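Local coordinates for protein alpha-glucosidase (Bacteroides thetaiotaomicron, PDB 5XFM) that hydrolyses glycosidic bonds as a bifunctional beta-L-arabinopyranosidase and alpha-galactosidase of glycoside hydrolase family 97, at residues E357-I371 / W391-F405. The protein carries 1 engineered substitution. Sequence-based numbering, arbitrary orientation.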
ATOM      1  N   GLU A 357      21.699  -6.460  12.302  1.00 25.36           N
ATOM      2  CA  GLU A 357      22.142  -5.668  11.161  1.00 22.32           C
ATOM      3  C   GLU A 357      21.347  -4.371  11.081  1.00 27.84           C
ATOM      4  O   GLU A 357      20.289  -4.252  11.699  1.00 21.35           O
ATOM      5  CB  GLU A 357      22.009  -6.496   9.881  1.00 27.43           C
ATOM      6  CG  GLU A 357      23.189  -7.440   9.674  1.00 26.77           C
ATOM      7  CD  GLU A 357      22.848  -8.621   8.801  1.00 30.95           C
ATOM      8  OE1 GLU A 357      21.699  -9.102   8.893  1.00 39.43           O
ATOM      9  OE2 GLU A 357      23.721  -9.074   8.030  1.00 39.87           O
ATOM     10  N   LEU A 358      21.847  -3.398  10.324  1.00 27.89           N
ATOM     11  CA  LEU A 358      21.256  -2.062  10.350  1.00 24.32           C
ATOM     12  C   LEU A 358      20.548  -1.614   9.070  1.00 26.11           C
ATOM     13  O   LEU A 358      20.906  -2.006   7.958  1.00 26.32           O
ATOM     14  CB  LEU A 358      22.325  -1.022  10.691  1.00 23.49           C
ATOM     15  CG  LEU A 358      23.119  -1.223  11.974  1.00 22.60           C
ATOM     16  CD1 LEU A 358      24.072  -0.066  12.149  1.00 22.75           C
ATOM     17  CD2 LEU A 358      22.176  -1.322  13.161  1.00 20.25           C
ATOM     18  N   PHE A 359      19.521  -0.795   9.264  1.00 24.26           N
ATOM     19  CA  PHE A 359      18.940   0.018   8.203  1.00 23.98           C
ATOM     20  C   PHE A 359      19.305   1.457   8.505  1.00 20.94           C
ATOM     21  O   PHE A 359      19.221   1.884   9.660  1.00 19.62           O
ATOM     22  CB  PHE A 359      17.423  -0.134   8.138  1.00 16.99           C
ATOM     23  CG  PHE A 359      16.952  -1.300   7.328  1.00 24.00           C
ATOM     24  CD1 PHE A 359      17.268  -2.593   7.705  1.00 22.44           C
ATOM     25  CD2 PHE A 359      16.132  -1.108   6.222  1.00 26.35           C
ATOM     26  CE1 PHE A 359      16.811  -3.669   6.980  1.00 22.17           C
ATOM     27  CE2 PHE A 359      15.667  -2.186   5.492  1.00 21.40           C
ATOM     28  CZ  PHE A 359      16.006  -3.466   5.869  1.00 24.10           C
ATOM     29  N   LEU A 360      19.724   2.204   7.492  1.00 18.74           N
ATOM     30  CA  LEU A 360      20.037   3.614   7.696  1.00 19.43           C
ATOM     31  C   LEU A 360      19.084   4.538   6.936  1.00 23.64           C
ATOM     32  O   LEU A 360      18.692   4.249   5.794  1.00 16.77           O
ATOM     33  CB  LEU A 360      21.484   3.907   7.296  1.00 18.49           C
ATOM     34  CG  LEU A 360      22.547   3.175   8.116  1.00 22.23           C
ATOM     35  CD1 LEU A 360      23.944   3.634   7.722  1.00 17.52           C
ATOM     36  CD2 LEU A 360      22.305   3.394   9.603  1.00 21.87           C
ATOM     37  N   TRP A 361      18.710   5.631   7.605  1.00 20.61           N
ATOM     38  CA  TRP A 361      17.830   6.672   7.072  1.00 20.25           C
ATOM     39  C   TRP A 361      18.561   7.613   6.122  1.00 22.95           C
ATOM     40  O   TRP A 361      19.663   8.088   6.421  1.00 16.41           O
ATOM     41  CB  TRP A 361      17.216   7.489   8.220  1.00 18.42           C
ATOM     42  CG  TRP A 361      16.112   8.444   7.815  1.00 18.99           C
ATOM     43  CD1 TRP A 361      14.763   8.210   7.880  1.00 21.79           C
ATOM     44  CD2 TRP A 361      16.256   9.789   7.325  1.00 17.42           C
ATOM     45  NE1 TRP A 361      14.064   9.315   7.447  1.00 15.10           N
ATOM     46  CE2 TRP A 361      14.956  10.296   7.102  1.00 18.84           C
ATOM     47  CE3 TRP A 361      17.353  10.607   7.046  1.00 15.06           C
ATOM     48  CZ2 TRP A 361      14.730  11.583   6.616  1.00 18.90           C
ATOM     49  CZ3 TRP A 361      17.126  11.879   6.560  1.00 17.81           C
ATOM     50  CH2 TRP A 361      15.826  12.355   6.349  1.00 20.88           C
ATOM     51  N   TYR A 362      17.954   7.862   4.968  1.00 20.59           N
ATOM     52  CA  TYR A 362      18.431   8.888   4.045  1.00 19.37           C
ATOM     53  C   TYR A 362      17.279   9.756   3.575  1.00 18.85           C
ATOM     54  O   TYR A 362      16.157   9.271   3.439  1.00 18.24           O
ATOM     55  CB  TYR A 362      19.128   8.253   2.833  1.00 22.28           C
ATOM     56  CG  TYR A 362      20.534   7.767   3.100  1.00 22.23           C
ATOM     57  CD1 TYR A 362      20.763   6.555   3.738  1.00 19.66           C
ATOM     58  CD2 TYR A 362      21.637   8.520   2.703  1.00 20.81           C
ATOM     59  CE1 TYR A 362      22.052   6.110   3.984  1.00 20.82           C
ATOM     60  CE2 TYR A 362      22.928   8.083   2.946  1.00 19.04           C
ATOM     61  CZ  TYR A 362      23.127   6.879   3.588  1.00 19.33           C
ATOM     62  OH  TYR A 362      24.406   6.441   3.831  1.00 24.07           O
ATOM     63  N   SER A 363      17.544  11.031   3.308  1.00 22.18           N
ATOM     64  CA  SER A 363      16.575  11.831   2.571  1.00 17.12           C
ATOM     65  C   SER A 363      16.811  11.616   1.085  1.00 21.06           C
ATOM     66  O   SER A 363      17.957  11.602   0.625  1.00 22.50           O
ATOM     67  CB  SER A 363      16.667  13.319   2.916  1.00 21.04           C
ATOM     68  OG  SER A 363      15.606  14.045   2.297  1.00 15.54           O
ATOM     69  N   SER A 364      15.732  11.427   0.336  1.00 14.28           N
ATOM     70  CA  SER A 364      15.829  11.401  -1.115  1.00 16.01           C
ATOM     71  C   SER A 364      16.173  12.793  -1.596  1.00 14.20           C
ATOM     72  O   SER A 364      16.680  12.982  -2.699  1.00 11.87           O
ATOM     73  CB  SER A 364      14.516  10.952  -1.745  1.00 13.84           C
ATOM     74  OG  SER A 364      13.574  12.005  -1.697  1.00 14.67           O
ATOM     75  N   SER A 365      15.892  13.764  -0.736  1.00 15.93           N
ATOM     76  CA  SER A 365      15.821  15.163  -1.133  1.00 16.13           C
ATOM     77  C   SER A 365      17.168  15.816  -1.387  1.00 23.34           C
ATOM     78  O   SER A 365      18.098  15.755  -0.575  1.00 16.38           O
ATOM     79  CB  SER A 365      15.035  15.967  -0.094  1.00 15.21           C
ATOM     80  OG  SER A 365      15.730  16.049   1.134  1.00 24.41           O
ATOM     81  N   GLY A 366      17.242  16.407  -2.570  1.00 26.11           N
ATOM     82  CA  GLY A 366      18.297  17.306  -2.950  1.00 16.25           C
ATOM     83  C   GLY A 366      17.741  18.684  -3.243  1.00 20.83           C
ATOM     84  O   GLY A 366      18.157  19.655  -2.617  1.00 23.33           O
ATOM     85  N   TYR A 367      16.810  18.793  -4.192  1.00 15.97           N
ATOM     86  CA  TYR A 367      16.513  20.113  -4.745  1.00 16.29           C
ATOM     87  C   TYR A 367      15.048  20.578  -4.797  1.00 16.32           C
ATOM     88  O   TYR A 367      14.756  21.569  -5.462  1.00 17.29           O
ATOM     89  CB  TYR A 367      17.097  20.197  -6.161  1.00 18.78           C
ATOM     90  CG  TYR A 367      16.529  19.189  -7.140  1.00 28.48           C
ATOM     91  CD1 TYR A 367      15.307  19.414  -7.767  1.00 23.76           C
ATOM     92  CD2 TYR A 367      17.219  18.024  -7.451  1.00 25.92           C
ATOM     93  CE1 TYR A 367      14.781  18.499  -8.658  1.00 24.33           C
ATOM     94  CE2 TYR A 367      16.699  17.105  -8.348  1.00 25.60           C
ATOM     95  CZ  TYR A 367      15.477  17.350  -8.946  1.00 24.74           C
ATOM     96  OH  TYR A 367      14.942  16.448  -9.839  1.00 32.08           O
ATOM     97  N   TRP A 368      14.134  19.938  -4.074  1.00 15.13           N
ATOM     98  CA  TRP A 368      12.731  20.321  -4.242  1.00 18.37           C
ATOM     99  C   TRP A 368      12.012  20.756  -2.959  1.00 21.21           C
ATOM    100  O   TRP A 368      10.860  21.200  -3.017  1.00 23.92           O
ATOM    101  CB  TRP A 368      11.947  19.169  -4.888  1.00 14.89           C
ATOM    102  CG  TRP A 368      12.098  17.865  -4.163  1.00 15.37           C
ATOM    103  CD1 TRP A 368      11.343  17.422  -3.114  1.00 15.08           C
ATOM    104  CD2 TRP A 368      13.056  16.836  -4.429  1.00 14.24           C
ATOM    105  NE1 TRP A 368      11.769  16.189  -2.709  1.00 14.01           N
ATOM    106  CE2 TRP A 368      12.821  15.801  -3.500  1.00 18.36           C
ATOM    107  CE3 TRP A 368      14.088  16.687  -5.364  1.00 13.25           C
ATOM    108  CZ2 TRP A 368      13.577  14.632  -3.480  1.00 12.63           C
ATOM    109  CZ3 TRP A 368      14.840  15.534  -5.337  1.00 15.09           C
ATOM    110  CH2 TRP A 368      14.580  14.517  -4.403  1.00 17.92           C
ATOM    111  N   ASN A 369      12.678  20.641  -1.815  1.00 17.36           N
ATOM    112  CA  ASN A 369      12.066  21.025  -0.547  1.00 18.55           C
ATOM    113  C   ASN A 369      13.045  21.686   0.425  1.00 19.39           C
ATOM    114  O   ASN A 369      14.191  21.966   0.069  1.00 19.53           O
ATOM    115  CB  ASN A 369      11.414  19.802   0.115  1.00 22.52           C
ATOM    116  CG  ASN A 369      12.415  18.691   0.434  1.00 20.27           C
ATOM    117  OD1 ASN A 369      13.548  18.944   0.861  1.00 22.51           O
ATOM    118  ND2 ASN A 369      11.985  17.454   0.253  1.00 15.98           N
ATOM    119  N   ASP A 370      12.603  21.865   1.669  1.00 19.04           N
ATOM    120  CA  ASP A 370      13.406  22.538   2.698  1.00 20.67           C
ATOM    121  C   ASP A 370      13.871  21.614   3.820  1.00 21.49           C
ATOM    122  O   ASP A 370      14.074  22.057   4.945  1.00 25.91           O
ATOM    123  CB  ASP A 370      12.631  23.702   3.318  1.00 18.62           C
ATOM    124  CG  ASP A 370      12.396  24.837   2.346  1.00 23.29           C
ATOM    125  OD1 ASP A 370      13.280  25.108   1.503  1.00 21.59           O
ATOM    126  OD2 ASP A 370      11.325  25.468   2.438  1.00 21.86           O
ATOM    127  N   ILE A 371      14.025  20.333   3.516  1.00 22.57           N
ATOM    128  CA  ILE A 371      14.490  19.365   4.500  1.00 22.42           C
ATOM    129  C   ILE A 371      15.962  19.598   4.878  1.00 26.34           C
ATOM    130  O   ILE A 371      16.820  19.743   4.003  1.00 23.48           O
ATOM    131  CB  ILE A 371      14.301  17.929   3.971  1.00 22.65           C
ATOM    132  CG1 ILE A 371      12.808  17.589   3.943  1.00 22.35           C
ATOM    133  CG2 ILE A 371      15.067  16.926   4.816  1.00 24.51           C
ATOM    134  CD1 ILE A 371      12.153  17.598   5.318  1.00 13.02           C
ATOM    135  N   TRP A 391      29.965   2.494  -0.008  1.00 22.73           N
ATOM    136  CA  TRP A 391      30.318   2.580   1.414  1.00 24.98           C
ATOM    137  C   TRP A 391      29.402   1.686   2.271  1.00 21.49           C
ATOM    138  O   TRP A 391      29.886   0.889   3.089  1.00 22.68           O
ATOM    139  CB  TRP A 391      30.260   4.030   1.905  1.00 23.21           C
ATOM    140  CG  TRP A 391      30.504   4.196   3.380  1.00 26.31           C
ATOM    141  CD1 TRP A 391      31.706   4.103   4.027  1.00 23.88           C
ATOM    142  CD2 TRP A 391      29.531   4.509   4.389  1.00 24.88           C
ATOM    143  NE1 TRP A 391      31.537   4.326   5.376  1.00 27.90           N
ATOM    144  CE2 TRP A 391      30.213   4.580   5.623  1.00 24.36           C
ATOM    145  CE3 TRP A 391      28.152   4.735   4.370  1.00 23.15           C
ATOM    146  CZ2 TRP A 391      29.559   4.862   6.823  1.00 25.08           C
ATOM    147  CZ3 TRP A 391      27.500   5.014   5.561  1.00 20.11           C
ATOM    148  CH2 TRP A 391      28.205   5.075   6.771  1.00 28.02           C
ATOM    149  N   LEU A 392      28.090   1.810   2.068  1.00 20.58           N
ATOM    150  CA  LEU A 392      27.110   1.015   2.813  1.00 20.86           C
ATOM    151  C   LEU A 392      27.408  -0.467   2.711  1.00 24.78           C
ATOM    152  O   LEU A 392      27.468  -1.162   3.727  1.00 22.27           O
ATOM    153  CB  LEU A 392      25.675   1.267   2.317  1.00 23.31           C
ATOM    154  CG  LEU A 392      24.819   2.464   2.769  1.00 24.46           C
ATOM    155  CD1 LEU A 392      25.552   3.754   2.705  1.00 27.73           C
ATOM    156  CD2 LEU A 392      23.561   2.586   1.943  1.00 18.83           C
ATOM    157  N   GLN A 393      27.623  -0.934   1.482  1.00 20.62           N
ATOM    158  CA  GLN A 393      27.861  -2.344   1.228  1.00 18.57           C
ATOM    159  C   GLN A 393      29.169  -2.826   1.830  1.00 21.04           C
ATOM    160  O   GLN A 393      29.242  -3.925   2.384  1.00 23.81           O
ATOM    161  CB  GLN A 393      27.878  -2.610  -0.273  1.00 22.14           C
ATOM    162  CG  GLN A 393      27.917  -4.075  -0.632  1.00 15.23           C
ATOM    163  CD  GLN A 393      27.971  -4.284  -2.124  1.00 20.15           C
ATOM    164  OE1 GLN A 393      28.442  -3.419  -2.862  1.00 24.00           O
ATOM    165  NE2 GLN A 393      27.469  -5.423  -2.581  1.00 11.68           N
ATOM    166  N   SER A 394      30.202  -2.001   1.719  1.00 17.50           N
ATOM    167  CA  SER A 394      31.485  -2.311   2.336  1.00 23.82           C
ATOM    168  C   SER A 394      31.335  -2.443   3.859  1.00 26.62           C
ATOM    169  O   SER A 394      32.022  -3.249   4.489  1.00 25.45           O
ATOM    170  CB  SER A 394      32.521  -1.240   1.980  1.00 20.11           C
ATOM    171  OG  SER A 394      32.348  -0.075   2.768  1.00 25.29           O
ATOM    172  N   LEU A 395      30.435  -1.662   4.450  1.00 22.12           N
ATOM    173  CA  LEU A 395      30.162  -1.812   5.877  1.00 19.55           C
ATOM    174  C   LEU A 395      29.285  -3.022   6.179  1.00 23.48           C
ATOM    175  O   LEU A 395      29.332  -3.576   7.272  1.00 24.65           O
ATOM    176  CB  LEU A 395      29.495  -0.554   6.439  1.00 24.43           C
ATOM    177  CG  LEU A 395      30.395   0.652   6.699  1.00 24.39           C
ATOM    178  CD1 LEU A 395      29.773   1.528   7.772  1.00 21.18           C
ATOM    179  CD2 LEU A 395      31.784   0.194   7.114  1.00 21.94           C
ATOM    180  N   GLY A 396      28.478  -3.435   5.212  1.00 26.00           N
ATOM    181  CA  GLY A 396      27.559  -4.530   5.452  1.00 25.88           C
ATOM    182  C   GLY A 396      26.198  -4.073   5.957  1.00 22.48           C
ATOM    183  O   GLY A 396      25.458  -4.855   6.554  1.00 25.31           O
ATOM    184  N   VAL A 397      25.871  -2.802   5.742  1.00 22.16           N
ATOM    185  CA  VAL A 397      24.526  -2.313   6.031  1.00 21.19           C
ATOM    186  C   VAL A 397      23.589  -3.047   5.081  1.00 24.80           C
ATOM    187  O   VAL A 397      23.933  -3.270   3.922  1.00 20.16           O
ATOM    188  CB  VAL A 397      24.404  -0.775   5.857  1.00 26.64           C
ATOM    189  CG1 VAL A 397      22.970  -0.306   6.094  1.00 18.78           C
ATOM    190  CG2 VAL A 397      25.362  -0.050   6.804  1.00 24.24           C
ATOM    191  N   LYS A 398      22.429  -3.453   5.587  1.00 23.89           N
ATOM    192  CA  LYS A 398      21.517  -4.315   4.853  1.00 17.54           C
ATOM    193  C   LYS A 398      20.292  -3.615   4.276  1.00 22.56           C
ATOM    194  O   LYS A 398      19.555  -4.210   3.491  1.00 23.37           O
ATOM    195  CB  LYS A 398      21.056  -5.460   5.755  1.00 22.33           C
ATOM    196  CG  LYS A 398      22.161  -6.426   6.140  1.00 28.38           C
ATOM    197  CD  LYS A 398      22.884  -6.908   4.890  1.00 33.39           C
ATOM    198  CE  LYS A 398      23.405  -8.318   5.054  1.00 32.97           C
ATOM    199  NZ  LYS A 398      23.742  -8.919   3.732  1.00 38.32           N
ATOM    200  N   GLY A 399      20.055  -2.370   4.668  1.00 23.49           N
ATOM    201  CA  GLY A 399      18.888  -1.667   4.173  1.00 24.44           C
ATOM    202  C   GLY A 399      18.942  -0.163   4.316  1.00 22.49           C
ATOM    203  O   GLY A 399      19.720   0.367   5.112  1.00 28.00           O
ATOM    204  N   ILE A 400      18.132   0.529   3.520  1.00 19.05           N
ATOM    205  CA  ILE A 400      18.001   1.970   3.664  1.00 21.88           C
ATOM    206  C   ILE A 400      16.544   2.415   3.711  1.00 23.07           C
ATOM    207  O   ILE A 400      15.667   1.826   3.065  1.00 19.84           O
ATOM    208  CB  ILE A 400      18.711   2.737   2.535  1.00 17.72           C
ATOM    209  CG1 ILE A 400      18.221   2.286   1.163  1.00 21.13           C
ATOM    210  CG2 ILE A 400      20.201   2.567   2.654  1.00 17.70           C
ATOM    211  CD1 ILE A 400      18.723   3.165   0.037  1.00 22.47           C
ATOM    212  N   LYS A 401      16.301   3.458   4.496  1.00 22.45           N
ATOM    213  CA  LYS A 401      14.995   4.094   4.557  1.00 21.66           C
ATOM    214  C   LYS A 401      15.091   5.481   3.931  1.00 23.55           C
ATOM    215  O   LYS A 401      15.766   6.361   4.475  1.00 22.43           O
ATOM    216  CB  LYS A 401      14.502   4.173   6.004  1.00 23.06           C
ATOM    217  CG  LYS A 401      13.206   4.948   6.193  1.00 23.08           C
ATOM    218  CD  LYS A 401      12.833   5.040   7.657  1.00 21.00           C
ATOM    219  CE  LYS A 401      11.620   5.922   7.861  1.00 21.93           C
ATOM    220  NZ  LYS A 401      11.237   6.053   9.289  1.00 22.40           N
ATOM    221  N   VAL A 402      14.425   5.668   2.789  1.00 17.72           N
ATOM    222  CA  VAL A 402      14.545   6.906   2.012  1.00 16.33           C
ATOM    223  C   VAL A 402      13.269   7.748   2.059  1.00 18.09           C
ATOM    224  O   VAL A 402      12.181   7.266   1.729  1.00 17.40           O
ATOM    225  CB  VAL A 402      14.881   6.613   0.541  1.00 20.96           C
ATOM    226  CG1 VAL A 402      15.169   7.902  -0.196  1.00 14.15           C
ATOM    227  CG2 VAL A 402      16.075   5.654   0.439  1.00 14.71           C
ATOM    228  N   ASP A 403      13.417   9.019   2.436  1.00 17.36           N
ATOM    229  CA  ASP A 403      12.275   9.838   2.833  1.00 14.36           C
ATOM    230  C   ASP A 403      12.089  11.099   1.982  1.00 14.76           C
ATOM    231  O   ASP A 403      12.973  11.477   1.216  1.00 16.62           O
ATOM    232  CB  ASP A 403      12.420  10.234   4.304  1.00 21.24           C
ATOM    233  CG  ASP A 403      11.087  10.308   5.023  1.00 22.63           C
ATOM    234  OD1 ASP A 403      10.073  10.625   4.361  1.00 19.51           O
ATOM    235  OD2 ASP A 403      11.057  10.043   6.248  1.00 17.50           O
ATOM    236  N   PHE A 404      10.916  11.715   2.110  1.00 15.66           N
ATOM    237  CA  PHE A 404      10.627  13.064   1.588  1.00 17.28           C
ATOM    238  C   PHE A 404      10.767  13.246   0.072  1.00 14.56           C
ATOM    239  O   PHE A 404      11.473  14.141  -0.382  1.00 20.67           O
ATOM    240  CB  PHE A 404      11.520  14.104   2.284  1.00 21.28           C
ATOM    241  CG  PHE A 404      11.327  14.183   3.772  1.00 16.72           C
ATOM    242  CD1 PHE A 404      10.061  14.333   4.315  1.00 15.32           C
ATOM    243  CD2 PHE A 404      12.415  14.114   4.624  1.00 21.85           C
ATOM    244  CE1 PHE A 404       9.885  14.412   5.683  1.00 18.58           C
ATOM    245  CE2 PHE A 404      12.243  14.181   5.993  1.00 15.39           C
ATOM    246  CZ  PHE A 404      10.977  14.333   6.521  1.00 17.08           C
ATOM    247  N   PHE A 405      10.066  12.436  -0.712  1.00 18.59           N
ATOM    248  CA  PHE A 405      10.124  12.574  -2.169  1.00 18.14           C
ATOM    249  C   PHE A 405       9.285  13.748  -2.687  1.00 19.10           C
ATOM    250  O   PHE A 405       8.494  14.338  -1.950  1.00 18.17           O
ATOM    251  CB  PHE A 405       9.681  11.283  -2.843  1.00 14.52           C
ATOM    252  CG  PHE A 405      10.697  10.176  -2.763  1.00 18.27           C
ATOM    253  CD1 PHE A 405      10.764   9.358  -1.640  1.00 16.56           C
ATOM    254  CD2 PHE A 405      11.595   9.959  -3.798  1.00 12.17           C
ATOM    255  CE1 PHE A 405      11.697   8.326  -1.560  1.00 19.85           C
ATOM    256  CE2 PHE A 405      12.532   8.929  -3.723  1.00 18.42           C
ATOM    257  CZ  PHE A 405      12.582   8.110  -2.604  1.00 11.52           C
TER
HETATM  258  O   HOH W   1      24.618  -4.058   9.481  1.00 23.86           O
HETATM  259  O   HOH W   2       9.181  16.517  -0.598  1.00 13.50           O
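W361 lies along strand 399-403 on the face shared with K401 and D403. Its CG is turned anti to the backbone N (chi1 -170°), which lays the indole against D403. CB and CG pass K401 O, which lies over one face of the indole; CD1 then meets the extended lysine chain, 3.7 Å from K401 CD. NE1 makes a weak hydrogen bond to D403 OD2 (3.3 Å), CZ2 rests on D403 CB, and CZ2 and CH2 meet F404 CE2, in plane at the indole edge. F404 is held in turn by I371, whose CD1 lies over the centre of one ring face in a CH-pi contact. Just past strand 357-363, S364 grips D403 O twice, through N at 2.9 Å and OG at 3.0 Å, while its CB lies 3.5 Å from the centroid of the F405 ring, which also stacks on Y416 and meets F432. With an alanine at F405, S364 CB would probably lose this aromatic face and a gap would open beside Y416 and F432. W368 NE1 donates to F404 O at 3.1 Å. Backbone hydrogen bonds join the two parallel strands of this beta-alpha-beta unit, crossed over by helix 382-395, in the TIM-barrel-type catalytic domain. Strands 328-331 and 429-432 flank the pair, helices 341-353 and 410-425 pack outside, and D403's side chain lies about 5 Å from the calcium ion bound by E174, E452 and E458.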